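Local coordinates for protein endonuclease 8-like 3 (Homo sapiens, PDB 7JL5) that belongs to the endonuclease VIII-like family and carries two GRF zinc fingers in tandem, each folded around its own zinc ion, at residues A[11-16]-A[34-39]; A[55-60]-A[80-85]. All blocks are in the same frame, centred on the assembly; numbering follows the deposited sequence.

How the contacts relate
Contacts 1 and 2 are equivalent elements of two successive GRF zinc fingers, and each joins the loop preceding a three-stranded antiparallel sheet to the end of that sheet's middle strand. They follow one another along the chain and lie on opposite sides of its centre. Their centres are 28 Å apart and their nearest atoms about 8 Å apart, so the two do not touch; the zinc ions of chains C and D are 32.9 Å from each other. Contact 1 supplies H13 and C36 to its metal site, completed by C10 and C44. Contact 2 supplies C57, H59 and C82, with C90 as the fourth ligand.

Contact 1. Residues A[11-16]-A[34-39]; sequences SKHNRL and YACPLP. With ZN (zinc ion), chain C.
H13 and C36 meet through a zinc ion, the closely packed end of this contact. ND1 of H13 binds the zinc ion at 2.3 Å, and SG of C36 reaches it at 2.4 Å. The two ligand atoms, H13 ND1 and C36 SG, come within 3.6 Å of one another, with the sulfur at the edge of the imidazole and in its plane. C36 holds its sulfur trans to the backbone N (chi1 -171°), which carries it off the end of strand 32-35 to the metal; C10 and C44 complete the site. L38 lies over one face of the imidazole. Its CD1 is 3.7 Å from the H13 ring centroid and displaced toward the rim, a CH-pi contact, while CB of K12, its last modelled atom, lies more distantly near the rim of the opposite face.

Away from the metal the contact opens to solvent: R15 and L16 are exposed and P37 is poorly ordered. The other methyl of L38, CD2, is 3.4 Å from NH1 of R15 and equally near its CD, and L38 crosses this arginine at about a right angle. A bend at chi3 (102°) turns the guanidinium back toward 34-39, where CG of P37 approaches its edge in plane, 3.7 Å from NH1 of R15. The P37 ring also lies beside the carbonyl oxygen of L16, and on the sheet side it packs against I18. CB of L16 points away from 34-39, and its side chain rests on R9.

No hydrogen bond joins the two segments, so coordination and apolar cover together make the join. The zinc would be expected to stabilise C36 as a thiolate, and L38, on one face of H13, probably helps hold its ring, consistent with a structural metal site in a zinc-ribbon finger.

Contact 2. Residues A[55-60]-A[80-85]; sequences PFCNHG and FVCPLG. With ZN (zinc ion), chain D.
C57, H59 and C82 converge on one zinc ion, and this coordination ties the two segments together. The zinc ion is bound by C57 SG at 2.4 Å, H59 ND1 at 2.2 Å and C82 SG at 2.3 Å; C90 is the fourth ligand. C82 SG also sits at the edge of the H59 imidazole, near its plane. The two sulfurs reach the metal by different torsions: C57 SG lies between backbone N and carbonyl carbon (chi1 76°), within range of H59 N, whereas C82 SG extends opposite its own backbone N.

No hydrogen bond crosses between 55-60 and 80-85; those within the contact lie inside 55-60. A type I turn from C57 to G60 is closed by G60 N to C57 O, and within it H59 N donates to C57 SG at 3.4 Å with an angle of 152°. One turn thus presents two ligands and also supports a sulfur already bound to zinc.

Apolar contacts lie at both ends. P55 is laid over the F80 ring, its CD 3.5 Å from the ring centroid and almost exactly above it; F54 meets the same phenyl ring at an inclined angle. At the far end L84 CD1 rests over one face of H59, offset toward the rim.

Donation from H59 N should reduce the charge density on the C57 sulfur, probably helping a cysteine-rich zinc site tolerate its anionic ligands.

Contact 1. Residues A[11-16]-A[34-39]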
loop_
_atom_site.group_PDB
_atom_site.type_symbol
_atom_site.label_atom_id
_atom_site.label_comp_id
_atom_site.label_asym_id
_atom_site.label_seq_id
_atom_site.Cartn_x
_atom_site.Cartn_y
_atom_site.Cartn_z
ATOM N N SER A 11 -3.744 4.599 -17.156
ATOM C CA SER A 11 -3.552 5.365 -18.381
ATOM C C SER A 11 -4.756 5.272 -19.312
ATOM O O SER A 11 -5.229 6.294 -19.818
ATOM C CB SER A 11 -2.285 4.886 -19.096
ATOM O OG SER A 11 -2.101 3.494 -18.917
ATOM N N LYS A 12 -5.256 4.058 -19.551
ATOM C CA LYS A 12 -6.436 3.895 -20.393
ATOM C C LYS A 12 -7.580 4.768 -19.892
ATOM O O LYS A 12 -8.159 5.554 -20.651
ATOM C CB LYS A 12 -6.852 2.424 -20.429
ATOM N N HIS A 13 -7.923 4.636 -18.617
ATOM C CA HIS A 13 -8.877 5.512 -17.957
ATOM C C HIS A 13 -8.104 6.442 -17.035
ATOM O O HIS A 13 -7.154 6.018 -16.370
ATOM C CB HIS A 13 -9.904 4.713 -17.156
ATOM C CG HIS A 13 -10.148 3.337 -17.690
ATOM N ND1 HIS A 13 -9.900 2.200 -16.955
ATOM C CD2 HIS A 13 -10.609 2.914 -18.893
ATOM C CE1 HIS A 13 -10.201 1.134 -17.677
ATOM N NE2 HIS A 13 -10.634 1.541 -18.856
ATOM N N ASN A 14 -8.496 7.712 -17.002
ATOM C CA ASN A 14 -7.804 8.690 -16.164
ATOM C C ASN A 14 -8.432 8.725 -14.768
ATOM O O ASN A 14 -8.910 9.753 -14.290
ATOM C CB ASN A 14 -7.834 10.060 -16.829
ATOM C CG ASN A 14 -6.816 11.012 -16.248
ATOM O OD1 ASN A 14 -7.169 12.026 -15.645
ATOM N ND2 ASN A 14 -5.540 10.691 -16.419
ATOM N N ARG A 15 -8.410 7.568 -14.107
ATOM C CA ARG A 15 -9.137 7.361 -12.862
ATOM C C ARG A 15 -8.189 6.965 -11.739
ATOM O O ARG A 15 -7.212 6.242 -11.961
ATOM C CB ARG A 15 -10.224 6.294 -13.050
ATOM C CG ARG A 15 -11.264 6.678 -14.096
ATOM C CD ARG A 15 -12.468 5.750 -14.073
ATOM N NE ARG A 15 -13.614 6.349 -13.391
ATOM C CZ ARG A 15 -13.914 6.165 -12.107
ATOM N NH1 ARG A 15 -13.158 5.391 -11.340
ATOM N NH2 ARG A 15 -14.982 6.757 -11.590
ATOM N N LEU A 16 -8.491 7.443 -10.533
ATOM C CA LEU A 16 -7.609 7.246 -9.390
ATOM C C LEU A 16 -7.522 5.773 -9.012
ATOM O O LEU A 16 -8.542 5.109 -8.802
ATOM C CB LEU A 16 -8.101 8.062 -8.196
ATOM C CG LEU A 16 -7.545 9.478 -8.054
ATOM C CD1 LEU A 16 -8.238 10.197 -6.908
ATOM C CD2 LEU A 16 -6.041 9.456 -7.835
ATOM N N TYR A 34 -0.715 -0.062 -6.738
ATOM C CA TYR A 34 -1.825 0.657 -7.337
ATOM C C TYR A 34 -2.329 -0.081 -8.568
ATOM O O TYR A 34 -1.541 -0.531 -9.412
ATOM C CB TYR A 34 -1.404 2.073 -7.723
ATOM C CG TYR A 34 -1.025 2.934 -6.546
ATOM C CD1 TYR A 34 -1.941 3.202 -5.538
ATOM C CD2 TYR A 34 0.243 3.486 -6.444
ATOM C CE1 TYR A 34 -1.603 3.991 -4.459
ATOM C CE2 TYR A 34 0.592 4.278 -5.368
ATOM C CZ TYR A 34 -0.336 4.527 -4.378
ATOM O OH TYR A 34 0.003 5.315 -3.302
ATOM N N ALA A 35 -3.655 -0.184 -8.663
ATOM C CA ALA A 35 -4.320 -0.894 -9.742
ATOM C C ALA A 35 -5.567 -0.127 -10.157
ATOM O O ALA A 35 -6.014 0.800 -9.473
ATOM C CB ALA A 35 -4.690 -2.325 -9.328
ATOM N N CYS A 36 -6.133 -0.537 -11.288
ATOM C CA CYS A 36 -7.305 0.131 -11.831
ATOM C C CYS A 36 -8.453 0.089 -10.823
ATOM O O CYS A 36 -8.648 -0.927 -10.143
ATOM C CB CYS A 36 -7.727 -0.532 -13.144
ATOM S SG CYS A 36 -9.012 0.333 -14.066
ATOM N N PRO A 37 -9.231 1.168 -10.700
ATOM C CA PRO A 37 -10.303 1.208 -9.697
ATOM C C PRO A 37 -11.656 0.682 -10.151
ATOM O O PRO A 37 -12.563 0.582 -9.314
ATOM C CB PRO A 37 -10.401 2.712 -9.385
ATOM C CG PRO A 37 -10.086 3.357 -10.705
ATOM C CD PRO A 37 -9.033 2.476 -11.354
ATOM N N LEU A 38 -11.824 0.351 -11.424
ATOM C CA LEU A 38 -13.121 -0.054 -11.945
ATOM C C LEU A 38 -13.433 -1.491 -11.547
ATOM O O LEU A 38 -12.579 -2.208 -11.023
ATOM C CB LEU A 38 -13.135 0.106 -13.462
ATOM C CG LEU A 38 -12.738 1.488 -13.986
ATOM C CD1 LEU A 38 -12.950 1.577 -15.490
ATOM C CD2 LEU A 38 -13.513 2.581 -13.265
ATOM N N PRO A 39 -14.669 -1.940 -11.771
ATOM C CA PRO A 39 -15.005 -3.339 -11.489
ATOM C C PRO A 39 -14.075 -4.291 -12.225
ATOM O O PRO A 39 -13.379 -3.916 -13.172
ATOM C CB PRO A 39 -16.448 -3.468 -11.992
ATOM C CG PRO A 39 -16.992 -2.082 -11.916
ATOM C CD PRO A 39 -15.839 -1.174 -12.234
HETATM ZN ZN ZN C . -8.035 1.779 -15.736
#

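Contact 2. Residues A[55-60]-A[80-85]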
loop_
_atom_site.group_PDB
_atom_site.type_symbol
_atom_site.label_atom_id
_atom_site.label_comp_id
_atom_site.label_asym_id
_atom_site.label_seq_id
_atom_site.Cartn_x
_atom_site.Cartn_y
_atom_site.Cartn_z
ATOM N N PRO A 55 8.933 5.137 3.043
ATOM C CA PRO A 55 10.095 5.126 3.940
ATOM C C PRO A 55 10.550 3.706 4.242
ATOM O O PRO A 55 9.876 2.718 3.938
ATOM C CB PRO A 55 9.590 5.834 5.203
ATOM C CG PRO A 55 8.095 5.754 5.124
ATOM C CD PRO A 55 7.759 5.780 3.662
ATOM N N PHE A 56 11.727 3.616 4.853
ATOM C CA PHE A 56 12.286 2.351 5.307
ATOM C C PHE A 56 12.092 2.233 6.813
ATOM O O PHE A 56 12.368 3.183 7.554
ATOM C CB PHE A 56 13.773 2.251 4.962
ATOM C CG PHE A 56 14.056 2.234 3.488
ATOM C CD1 PHE A 56 14.084 1.039 2.788
ATOM C CD2 PHE A 56 14.298 3.412 2.802
ATOM C CE1 PHE A 56 14.343 1.020 1.432
ATOM C CE2 PHE A 56 14.559 3.399 1.446
ATOM C CZ PHE A 56 14.583 2.201 0.761
ATOM N N CYS A 57 11.612 1.076 7.261
ATOM C CA CYS A 57 11.489 0.833 8.689
ATOM C C CYS A 57 12.876 0.587 9.283
ATOM O O CYS A 57 13.897 0.605 8.588
ATOM C CB CYS A 57 10.552 -0.343 8.956
ATOM S SG CYS A 57 11.258 -1.976 8.648
ATOM N N ASN A 58 12.915 0.349 10.592
ATOM C CA ASN A 58 14.194 0.206 11.277
ATOM C C ASN A 58 14.904 -1.098 10.946
ATOM O O ASN A 58 16.077 -1.247 11.304
ATOM C CB ASN A 58 13.980 0.331 12.783
ATOM C CG ASN A 58 13.562 1.730 13.193
ATOM O OD1 ASN A 58 12.504 1.927 13.787
ATOM N ND2 ASN A 58 14.392 2.713 12.862
ATOM N N HIS A 59 14.236 -2.037 10.276
ATOM C CA HIS A 59 14.909 -3.229 9.779
ATOM C C HIS A 59 15.686 -2.971 8.495
ATOM O O HIS A 59 16.476 -3.829 8.083
ATOM C CB HIS A 59 13.904 -4.351 9.510
ATOM C CG HIS A 59 13.421 -5.052 10.740
ATOM N ND1 HIS A 59 12.149 -4.882 11.241
ATOM C CD2 HIS A 59 14.031 -5.943 11.557
ATOM C CE1 HIS A 59 11.998 -5.633 12.319
ATOM N NE2 HIS A 59 13.128 -6.283 12.533
ATOM N N GLY A 60 15.477 -1.826 7.854
ATOM C CA GLY A 60 15.988 -1.594 6.523
ATOM C C GLY A 60 15.052 -2.015 5.413
ATOM O O GLY A 60 15.448 -1.973 4.241
ATOM N N PHE A 80 2.901 4.902 8.037
ATOM C CA PHE A 80 3.797 3.830 7.625
ATOM C C PHE A 80 4.263 3.040 8.839
ATOM O O PHE A 80 4.537 3.614 9.898
ATOM C CB PHE A 80 5.005 4.387 6.861
ATOM C CG PHE A 80 4.642 5.084 5.581
ATOM C CD1 PHE A 80 4.321 4.356 4.448
ATOM C CD2 PHE A 80 4.620 6.468 5.509
ATOM C CE1 PHE A 80 3.986 4.993 3.271
ATOM C CE2 PHE A 80 4.286 7.111 4.334
ATOM C CZ PHE A 80 3.968 6.371 3.213
ATOM N N VAL A 81 4.354 1.719 8.679
ATOM C CA VAL A 81 4.744 0.820 9.759
ATOM C C VAL A 81 5.642 -0.279 9.207
ATOM O O VAL A 81 5.804 -0.437 7.997
ATOM C CB VAL A 81 3.521 0.195 10.467
ATOM C CG1 VAL A 81 2.690 1.267 11.146
ATOM C CG2 VAL A 81 2.678 -0.588 9.470
ATOM N N CYS A 82 6.228 -1.045 10.123
ATOM C CA CYS A 82 7.026 -2.202 9.744
ATOM C C CYS A 82 6.206 -3.358 9.168
ATOM O O CYS A 82 5.165 -3.714 9.724
ATOM C CB CYS A 82 7.715 -2.783 10.977
ATOM S SG CYS A 82 8.846 -4.144 10.658
ATOM N N PRO A 83 6.599 -3.882 7.990
ATOM C CA PRO A 83 5.753 -4.892 7.336
ATOM C C PRO A 83 5.914 -6.360 7.701
ATOM O O PRO A 83 5.736 -7.220 6.831
ATOM C CB PRO A 83 6.178 -4.666 5.879
ATOM C CG PRO A 83 7.681 -4.506 6.016
ATOM C CD PRO A 83 7.879 -3.714 7.314
ATOM N N LEU A 84 6.225 -6.681 8.956
ATOM C CA LEU A 84 6.676 -8.026 9.285
ATOM C C LEU A 84 5.720 -8.836 10.151
ATOM O O LEU A 84 5.945 -10.040 10.321
ATOM C CB LEU A 84 8.040 -7.969 9.991
ATOM C CG LEU A 84 9.269 -7.772 9.106
ATOM C CD1 LEU A 84 10.534 -7.987 9.924
ATOM C CD2 LEU A 84 9.245 -8.705 7.909
ATOM N N GLY A 85 4.672 -8.231 10.698
ATOM C CA GLY A 85 3.800 -8.954 11.603
ATOM C C GLY A 85 4.060 -8.573 13.044
ATOM O O GLY A 85 5.217 -8.441 13.452
HETATM ZN ZN ZN D . 10.902 -3.143 10.663
#